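Local coordinates for BCL2-like 10 (Danio rerio, PDB 6FBX), which acts as a pro-survival member of the Bcl-2 family in apoptosis regulation and is captured here in complex with a BH3 peptide of Bad, at residues A[10-13]-A[14-17]; A[69-72]-A[73-76]; A[95-98]-A[99-103]; A[114-117]-A[118-122]. All blocks are in the same frame, centred on the assembly; numbering follows the deposited sequence.

Contact 1 of 4, residues A[10-13]-A[14-17]; sequences REQT and LLLA
The Arg10 guanidinium and the Glu11 carboxylate are the flat groups here, and both lean on leucines one turn further along. Leu14 CD2 comes up slantwise on the guanidinium, 3.9 Å from Arg10 NH2, with the two side chains running side by side in the same direction. The carboxylate crosses between two leucines: Glu11 OE1 stands 4.0 Å from Leu14 CD2, while OE2 rests 3.5 Å from Leu15 CG. A bend at chi2 of Glu11 (52°) folds its acid group back along the helix surface to reach both. The charged end of Arg10 finds its stronger partner elsewhere, in a salt bridge from NE to Asp124.

All of this lies on helix 2-24 of the Bcl-2 helical bundle, and the residues divide by face. Leu14 is buried against helix 112-129, Leu16 and Ala17 face Phe95 of helix 88-107, and Leu15 is exposed. Regular i to i+4 bonds run underneath, from Leu14 N to Arg10 O (2.9 Å) and from Ala17 N to Thr13 O (2.8 Å), the second nearly straight at 170°. The buried Thr13 hydroxyl is held twice, by Leu9 O of the preceding turn and by Trp140 NE1.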
loop_
_atom_site.group_PDB
_atom_site.type_symbol
_atom_site.label_atom_id
_atom_site.label_comp_id
_atom_site.label_asym_id
_atom_site.label_seq_id
_atom_site.Cartn_x
_atom_site.Cartn_y
_atom_site.Cartn_z
ATOM N N ARG A 10 -1.712 -9.132 10.602
ATOM C CA ARG A 10 -2.192 -9.386 9.249
ATOM C C ARG A 10 -3.664 -9.011 9.118
ATOM O O ARG A 10 -4.066 -8.377 8.135
ATOM C CB ARG A 10 -1.963 -10.853 8.884
ATOM C CG ARG A 10 -2.103 -11.157 7.399
ATOM C CD ARG A 10 -3.408 -11.865 7.074
ATOM N NE ARG A 10 -3.489 -12.217 5.658
ATOM C CZ ARG A 10 -4.566 -12.719 5.065
ATOM N NH1 ARG A 10 -4.534 -13.008 3.769
ATOM N NH2 ARG A 10 -5.677 -12.940 5.759
ATOM N N GLU A 11 -4.480 -9.366 10.111
ATOM C CA GLU A 11 -5.901 -9.043 10.036
ATOM C C GLU A 11 -6.137 -7.541 10.165
ATOM O O GLU A 11 -6.983 -6.981 9.457
ATOM C CB GLU A 11 -6.672 -9.803 11.115
ATOM C CG GLU A 11 -8.181 -9.617 11.037
ATOM C CD GLU A 11 -8.732 -9.901 9.649
ATOM O OE1 GLU A 11 -8.462 -10.997 9.111
ATOM O OE2 GLU A 11 -9.422 -9.022 9.090
ATOM N N GLN A 12 -5.410 -6.873 11.066
ATOM C CA GLN A 12 -5.543 -5.425 11.191
ATOM C C GLN A 12 -5.170 -4.730 9.889
ATOM O O GLN A 12 -5.838 -3.776 9.467
ATOM C CB GLN A 12 -4.666 -4.905 12.332
ATOM C CG GLN A 12 -5.065 -5.407 13.707
ATOM C CD GLN A 12 -6.406 -4.869 14.148
ATOM O OE1 GLN A 12 -6.560 -3.671 14.382
ATOM N NE2 GLN A 12 -7.393 -5.752 14.253
ATOM N N THR A 13 -4.098 -5.192 9.242
ATOM C CA THR A 13 -3.668 -4.600 7.982
ATOM C C THR A 13 -4.671 -4.887 6.869
ATOM O O THR A 13 -4.947 -4.016 6.037
ATOM C CB THR A 13 -2.283 -5.128 7.606
ATOM O OG1 THR A 13 -1.363 -4.860 8.673
ATOM C CG2 THR A 13 -1.775 -4.474 6.328
ATOM N N LEU A 14 -5.226 -6.101 6.838
ATOM C CA LEU A 14 -6.200 -6.442 5.808
ATOM C C LEU A 14 -7.408 -5.517 5.876
ATOM O O LEU A 14 -7.862 -4.992 4.853
ATOM C CB LEU A 14 -6.628 -7.904 5.960
ATOM C CG LEU A 14 -7.609 -8.442 4.915
ATOM C CD1 LEU A 14 -7.002 -8.407 3.518
ATOM C CD2 LEU A 14 -8.044 -9.847 5.275
ATOM N N LEU A 15 -7.948 -5.309 7.080
ATOM C CA LEU A 15 -9.070 -4.389 7.236
ATOM C C LEU A 15 -8.714 -3.001 6.721
ATOM O O LEU A 15 -9.520 -2.351 6.045
ATOM C CB LEU A 15 -9.492 -4.319 8.705
ATOM C CG LEU A 15 -10.069 -5.600 9.315
ATOM C CD1 LEU A 15 -10.190 -5.467 10.827
ATOM C CD2 LEU A 15 -11.421 -5.929 8.703
ATOM N N LEU A 16 -7.504 -2.533 7.031
ATOM C CA LEU A 16 -7.079 -1.209 6.596
ATOM C C LEU A 16 -6.944 -1.149 5.079
ATOM O O LEU A 16 -7.429 -0.210 4.435
ATOM C CB LEU A 16 -5.756 -0.849 7.271
ATOM C CG LEU A 16 -5.336 0.617 7.220
ATOM C CD1 LEU A 16 -6.287 1.472 8.041
ATOM C CD2 LEU A 16 -3.906 0.766 7.721
ATOM N N ALA A 17 -6.291 -2.151 4.491
ATOM C CA ALA A 17 -6.135 -2.190 3.041
ATOM C C ALA A 17 -7.482 -2.320 2.344
ATOM O O ALA A 17 -7.732 -1.658 1.330
ATOM C CB ALA A 17 -5.219 -3.348 2.647
#

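Contact 2 of 4, residues A[69-72]-A[73-76]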
loop_
_atom_site.group_PDB
_atom_site.type_symbol
_atom_site.label_atom_id
_atom_site.label_comp_id
_atom_site.label_asym_id
_atom_site.label_seq_id
_atom_site.Cartn_x
_atom_site.Cartn_y
_atom_site.Cartn_z
ATOM N N PRO A 69 -1.259 -9.798 -10.704
ATOM C CA PRO A 69 -0.841 -8.500 -10.149
ATOM C C PRO A 69 -0.343 -8.594 -8.719
ATOM O O PRO A 69 0.579 -7.858 -8.347
ATOM C CB PRO A 69 -2.116 -7.649 -10.251
ATOM C CG PRO A 69 -2.908 -8.276 -11.332
ATOM C CD PRO A 69 -2.628 -9.750 -11.241
ATOM N N SER A 70 -0.919 -9.482 -7.905
ATOM C CA SER A 70 -0.473 -9.611 -6.520
ATOM C C SER A 70 0.981 -10.056 -6.446
ATOM O O SER A 70 1.761 -9.529 -5.644
ATOM C CB SER A 70 -1.371 -10.593 -5.769
ATOM O OG SER A 70 -2.604 -9.987 -5.424
ATOM N N LYS A 71 1.366 -11.035 -7.269
ATOM C CA LYS A 71 2.755 -11.480 -7.283
ATOM C C LYS A 71 3.681 -10.349 -7.710
ATOM O O LYS A 71 4.740 -10.139 -7.107
ATOM C CB LYS A 71 2.907 -12.685 -8.212
ATOM C CG LYS A 71 4.320 -13.250 -8.293
ATOM C CD LYS A 71 4.817 -13.729 -6.938
ATOM C CE LYS A 71 6.107 -14.522 -7.069
ATOM N NZ LYS A 71 6.689 -14.875 -5.746
ATOM N N CYS A 72 3.297 -9.608 -8.750
ATOM C CA CYS A 72 4.117 -8.490 -9.203
ATOM C C CYS A 72 4.227 -7.413 -8.131
ATOM O O CYS A 72 5.281 -6.782 -7.992
ATOM C CB CYS A 72 3.538 -7.910 -10.494
ATOM S SG CYS A 72 3.476 -9.093 -11.877
ATOM N N LEU A 73 3.156 -7.193 -7.362
ATOM C CA LEU A 73 3.190 -6.184 -6.309
ATOM C C LEU A 73 4.164 -6.575 -5.204
ATOM O O LEU A 73 4.857 -5.715 -4.647
ATOM C CB LEU A 73 1.784 -5.971 -5.739
ATOM C CG LEU A 73 1.633 -4.945 -4.612
ATOM C CD1 LEU A 73 2.009 -3.546 -5.084
ATOM C CD2 LEU A 73 0.215 -4.955 -4.063
ATOM N N GLN A 74 4.234 -7.866 -4.873
ATOM C CA GLN A 74 5.212 -8.319 -3.889
ATOM C C GLN A 74 6.627 -7.952 -4.317
ATOM O O GLN A 74 7.442 -7.525 -3.491
ATOM C CB GLN A 74 5.097 -9.831 -3.682
ATOM C CG GLN A 74 3.842 -10.266 -2.954
ATOM C CD GLN A 74 3.751 -11.772 -2.805
ATOM O OE1 GLN A 74 4.325 -12.521 -3.597
ATOM N NE2 GLN A 74 3.033 -12.225 -1.783
ATOM N N SER A 75 6.939 -8.107 -5.605
ATOM C CA SER A 75 8.288 -7.804 -6.070
ATOM C C SER A 75 8.562 -6.305 -6.014
ATOM O O SER A 75 9.687 -5.887 -5.715
ATOM C CB SER A 75 8.492 -8.340 -7.486
ATOM O OG SER A 75 7.613 -7.716 -8.403
ATOM N N VAL A 76 7.549 -5.482 -6.291
ATOM C CA VAL A 76 7.720 -4.035 -6.187
ATOM C C VAL A 76 7.938 -3.629 -4.732
ATOM O O VAL A 76 8.844 -2.849 -4.419
ATOM C CB VAL A 76 6.514 -3.309 -6.810
ATOM C CG1 VAL A 76 6.570 -1.808 -6.524
ATOM C CG2 VAL A 76 6.475 -3.550 -8.310
#
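Leu73 starts the second turn by donating its N to Pro69 O at 2.8 Å, near the N-terminal end of helix 69-80. With CG turned away from its backbone N (chi1 180°), the leucine heads inward to Phe97 and Thr98 of helix 88-107. Gln74 bonds through N to Ser70 O, and its amide reaches across Lys71: OE1 lies 3.6 Å from Lys71 CD and 4.0 Å from NZ. That meeting is loose, and the lysine is poorly ordered.

Ser75 makes the distinctive link. Its OG, set between its own backbone N and carbonyl carbon by chi1 of 63°, turns back to give a short 2.5 Å hydrogen bond to Cys72 O, where it arrives at a C=O angle of 125°. Val76 follows, its N 3.1 Å from the same Cys72 O. An alanine here, at Ser75, has no hydroxyl to give, and Cys72 O would probably be left to the single bond from Val76 N.

Ser75 and Val76 line the BH3-binding groove of the Bcl-2 fold. With its hydroxyl spent on Cys72 O, Ser75 is left to meet the peptide's apolar side chains through its apolar part, while the Cys72-Cys65 disulfide ties this helix covalently to helix 51-65.

Contact 3 of 4, residues A[95-98]-A[99-103]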
loop_
_atom_site.group_PDB
_atom_site.type_symbol
_atom_site.label_atom_id
_atom_site.label_comp_id
_atom_site.label_asym_id
_atom_site.label_seq_id
_atom_site.Cartn_x
_atom_site.Cartn_y
_atom_site.Cartn_z
ATOM N N PHE A 95 0.124 1.751 -0.101
ATOM C CA PHE A 95 -1.328 1.906 -0.122
ATOM C C PHE A 95 -1.771 2.792 -1.279
ATOM O O PHE A 95 -2.728 2.462 -1.989
ATOM C CB PHE A 95 -1.817 2.478 1.216
ATOM C CG PHE A 95 -2.005 1.439 2.286
ATOM C CD1 PHE A 95 -3.275 1.102 2.727
ATOM C CD2 PHE A 95 -0.918 0.795 2.844
ATOM C CE1 PHE A 95 -3.455 0.149 3.707
ATOM C CE2 PHE A 95 -1.092 -0.164 3.829
ATOM C CZ PHE A 95 -2.361 -0.488 4.257
ATOM N N THR A 96 -1.085 3.920 -1.493
ATOM C CA THR A 96 -1.444 4.806 -2.598
ATOM C C THR A 96 -1.373 4.069 -3.926
ATOM O O THR A 96 -2.309 4.116 -4.732
ATOM C CB THR A 96 -0.518 6.021 -2.629
ATOM O OG1 THR A 96 -0.561 6.699 -1.367
ATOM C CG2 THR A 96 -0.938 6.980 -3.738
ATOM N N PHE A 97 -0.254 3.387 -4.174
ATOM C CA PHE A 97 -0.078 2.677 -5.434
ATOM C C PHE A 97 -1.143 1.605 -5.615
ATOM O O PHE A 97 -1.709 1.460 -6.704
ATOM C CB PHE A 97 1.320 2.064 -5.484
ATOM C CG PHE A 97 1.615 1.337 -6.758
ATOM C CD1 PHE A 97 1.497 1.977 -7.974
ATOM C CD2 PHE A 97 2.031 0.017 -6.737
ATOM C CE1 PHE A 97 1.769 1.310 -9.152
ATOM C CE2 PHE A 97 2.308 -0.655 -7.914
ATOM C CZ PHE A 97 2.178 -0.005 -9.120
ATOM N N THR A 98 -1.438 0.847 -4.559
ATOM C CA THR A 98 -2.416 -0.230 -4.678
ATOM C C THR A 98 -3.818 0.323 -4.899
ATOM O O THR A 98 -4.622 -0.275 -5.621
ATOM C CB THR A 98 -2.369 -1.116 -3.435
ATOM O OG1 THR A 98 -1.042 -1.631 -3.272
ATOM C CG2 THR A 98 -3.337 -2.281 -3.564
ATOM N N GLY A 99 -4.126 1.468 -4.289
ATOM C CA GLY A 99 -5.405 2.111 -4.540
ATOM C C GLY A 99 -5.577 2.527 -5.987
ATOM O O GLY A 99 -6.656 2.369 -6.564
ATOM N N VAL A 100 -4.523 3.079 -6.593
ATOM C CA VAL A 100 -4.591 3.442 -8.006
ATOM C C VAL A 100 -4.675 2.187 -8.863
ATOM O O VAL A 100 -5.435 2.131 -9.838
ATOM C CB VAL A 100 -3.380 4.312 -8.393
ATOM C CG1 VAL A 100 -3.396 4.626 -9.885
ATOM C CG2 VAL A 100 -3.369 5.598 -7.585
ATOM N N LEU A 101 -3.892 1.168 -8.515
ATOM C CA LEU A 101 -3.945 -0.110 -9.212
ATOM C C LEU A 101 -5.360 -0.674 -9.200
ATOM O O LEU A 101 -5.894 -1.078 -10.239
ATOM C CB LEU A 101 -2.966 -1.073 -8.538
ATOM C CG LEU A 101 -2.250 -2.190 -9.284
ATOM C CD1 LEU A 101 -1.835 -1.792 -10.688
ATOM C CD2 LEU A 101 -1.037 -2.582 -8.455
ATOM N N ALA A 102 -5.983 -0.702 -8.020
ATOM C CA ALA A 102 -7.335 -1.235 -7.900
ATOM C C ALA A 102 -8.316 -0.444 -8.756
ATOM O O ALA A 102 -9.171 -1.026 -9.432
ATOM C CB ALA A 102 -7.766 -1.221 -6.434
ATOM N N SER A 103 -8.207 0.887 -8.738
ATOM C CA SER A 103 -9.107 1.713 -9.537
ATOM C C SER A 103 -8.909 1.458 -11.025
ATOM O O SER A 103 -9.877 1.455 -11.797
ATOM C CB SER A 103 -8.884 3.191 -9.216
ATOM O OG SER A 103 -9.065 3.441 -7.834
#
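Phe97 and Leu101 make the one apolar side-chain contact of this turn. Leu101 CD2 comes obliquely to the ring, 3.9 Å from Phe97 CE2. A chi1 of -179°, with CG on the far side from the backbone N, leans the ring along the helix toward Leu101. Behind them all four carbonyls of 95-98 are taken up: each accepts an N-H from four residues on, among them Gly99 N to Phe95 O at 2.9 Å and Ala102 N to Thr98 O at 2.8 Å.

The buried hydroxyls of Thr96 and Thr98 are anchored to carbonyl oxygens, a common way of satisfying polar side chains inside a helical bundle. Thr98 OG1 bonds back to Ile94 O, and Thr96 OG1 has both Ala43 O and Val92 O as partners. Ser103 stands apart: its N donates to Gly99 O (3.1 Å), and its OG lies 2.9 Å from Gly99 O but also meets Cys24 O, so the place of its one proton stays undecided.

Helix 88-107 is the buried central helix of the Bcl-2 fold, and its faces are covered on several sides. Phe97 meets Phe61 of helix 51-65 edge-to-face and also touches an apolar side chain of the bound peptide. Thr96 and Val100 face helix 34-49, Phe95 packs on helices 2-24 and 112-129, and Thr98 turns to Leu118 and Ile122 of the latter.

Contact 4 of 4, residues A[114-117]-A[118-122]; sequences GSRR and LAETI
Arg116 and Glu120 face each other one helical turn apart, close but short of a salt bridge. Glu120 OE1 lies at the edge of the guanidinium, near its plane, 4.1 Å from Arg116 NE, and the carboxylate is turned 71° against it. The acid's aliphatic part is nearer: Glu120 CG sits 3.4 Å from Arg116 O, the very carbonyl that accepts Glu120 N at 2.9 Å.

Arg117 O is gripped twice by one residue. Thr121 N (3.0 Å) and Thr121 OG1 (2.9 Å) both donate to it, from opposite faces of the carbonyl plane. With OG1 beside its own backbone N (chi1 -62°), the hydroxyl lies back along the helix within bonding distance of Arg117 O, a threonine hydroxyl bonded to the i-4 carbonyl. On the same helix Leu118 CD1 closes on Gly114 O at 3.2 Å.

Further out, neighbouring helices supply the polar partners. Arg116 NH1 makes its salt bridge with Glu18, and a long, weak ion pair joins Glu120 OE1 to Arg10 NH1; both partners belong to helix 2-24. With a lysine in place of Glu120 the acid near both arginines is gone, and like charges are likely to crowd there. Ser70 OG of helix 69-80 adds weak hydrogen bonds to Thr121 OG1 and Arg117 O. In the Bcl-2 helical bundle, helix 112-129 is thus flanked by three others: Ala119 and Ser115 touch Ile21 of helix 2-24, Leu118 and Thr121 face helix 69-80, and Leu118 and Ile122 lie on helix 88-107.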
loop_
_atom_site.group_PDB
_atom_site.type_symbol
_atom_site.label_atom_id
_atom_site.label_comp_id
_atom_site.label_asym_id
_atom_site.label_seq_id
_atom_site.Cartn_x
_atom_site.Cartn_y
_atom_site.Cartn_z
ATOM N N GLY A 114 -10.172 -9.188 -7.671
ATOM C CA GLY A 114 -8.792 -8.757 -7.822
ATOM C C GLY A 114 -8.387 -7.747 -6.767
ATOM O O GLY A 114 -7.260 -7.775 -6.265
ATOM N N SER A 115 -9.302 -6.840 -6.415
ATOM C CA SER A 115 -9.038 -5.894 -5.336
ATOM C C SER A 115 -8.678 -6.624 -4.049
ATOM O O SER A 115 -7.693 -6.288 -3.383
ATOM C CB SER A 115 -10.259 -4.999 -5.116
ATOM O OG SER A 115 -10.521 -4.197 -6.251
ATOM N N ARG A 116 -9.477 -7.629 -3.683
ATOM C CA ARG A 116 -9.243 -8.362 -2.442
ATOM C C ARG A 116 -7.861 -9.002 -2.431
ATOM O O ARG A 116 -7.172 -8.989 -1.403
ATOM C CB ARG A 116 -10.332 -9.420 -2.257
ATOM C CG ARG A 116 -10.163 -10.330 -1.043
ATOM C CD ARG A 116 -10.902 -9.802 0.172
ATOM N NE ARG A 116 -10.710 -10.670 1.331
ATOM C CZ ARG A 116 -11.421 -10.597 2.453
ATOM N NH1 ARG A 116 -12.386 -9.696 2.579
ATOM N NH2 ARG A 116 -11.167 -11.431 3.452
ATOM N N ARG A 117 -7.440 -9.576 -3.562
ATOM C CA ARG A 117 -6.130 -10.216 -3.619
ATOM C C ARG A 117 -5.018 -9.215 -3.333
ATOM O O ARG A 117 -4.040 -9.541 -2.651
ATOM C CB ARG A 117 -5.922 -10.867 -4.987
ATOM C CG ARG A 117 -6.982 -11.893 -5.355
ATOM C CD ARG A 117 -6.846 -12.330 -6.806
ATOM N NE ARG A 117 -5.877 -13.412 -6.977
ATOM C CZ ARG A 117 -6.189 -14.699 -7.125
ATOM N NH1 ARG A 117 -7.455 -15.099 -7.132
ATOM N NH2 ARG A 117 -5.224 -15.596 -7.274
ATOM N N LEU A 118 -5.142 -7.991 -3.848
ATOM C CA LEU A 118 -4.131 -6.977 -3.566
ATOM C C LEU A 118 -4.118 -6.616 -2.087
ATOM O O LEU A 118 -3.049 -6.433 -1.496
ATOM C CB LEU A 118 -4.373 -5.737 -4.424
ATOM C CG LEU A 118 -3.815 -5.788 -5.853
ATOM C CD1 LEU A 118 -4.100 -7.115 -6.531
ATOM C CD2 LEU A 118 -4.378 -4.638 -6.673
ATOM N N ALA A 119 -5.296 -6.513 -1.471
ATOM C CA ALA A 119 -5.361 -6.229 -0.042
ATOM C C ALA A 119 -4.678 -7.326 0.765
ATOM O O ALA A 119 -3.937 -7.043 1.716
ATOM C CB ALA A 119 -6.818 -6.077 0.397
ATOM N N GLU A 120 -4.921 -8.585 0.403
ATOM C CA GLU A 120 -4.293 -9.695 1.109
ATOM C C GLU A 120 -2.784 -9.695 0.909
ATOM O O GLU A 120 -2.039 -10.067 1.822
ATOM C CB GLU A 120 -4.894 -11.018 0.635
ATOM C CG GLU A 120 -6.359 -11.185 0.999
ATOM C CD GLU A 120 -6.961 -12.458 0.443
ATOM O OE1 GLU A 120 -7.554 -13.227 1.229
ATOM O OE2 GLU A 120 -6.838 -12.695 -0.778
ATOM N N THR A 121 -2.316 -9.280 -0.271
ATOM C CA THR A 121 -0.880 -9.207 -0.515
ATOM C C THR A 121 -0.218 -8.177 0.394
ATOM O O THR A 121 0.842 -8.443 0.975
ATOM C CB THR A 121 -0.623 -8.885 -1.987
ATOM O OG1 THR A 121 -1.157 -9.940 -2.795
ATOM C CG2 THR A 121 0.866 -8.744 -2.269
ATOM N N ILE A 122 -0.827 -6.997 0.532
ATOM C CA ILE A 122 -0.309 -6.001 1.469
ATOM C C ILE A 122 -0.311 -6.565 2.883
ATOM O O ILE A 122 0.672 -6.443 3.623
ATOM C CB ILE A 122 -1.130 -4.701 1.390
ATOM C CG1 ILE A 122 -0.892 -3.990 0.055
ATOM C CG2 ILE A 122 -0.779 -3.768 2.557
ATOM C CD1 ILE A 122 -1.823 -2.813 -0.185
#

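Overall arrangement
From the N terminus, contact 1 comes first on helix 2-24, then contact 2 on helix 69-80, contact 3 on helix 88-107 and contact 4 on helix 112-129. Each joins neighbouring turns of one helix, so none closes a long loop, and the four follow in series without nesting or crossing. In space contacts 3 and 4 each touch all the others. Contact 3, on the central helix, ties helices 2-24 and 69-80 together. Contact 4 lies about 10 Å, centre to centre, from each of the other three. Contacts 1 and 2 do not touch, their nearest atoms about 9 Å apart, and are bridged by contacts 3 and 4.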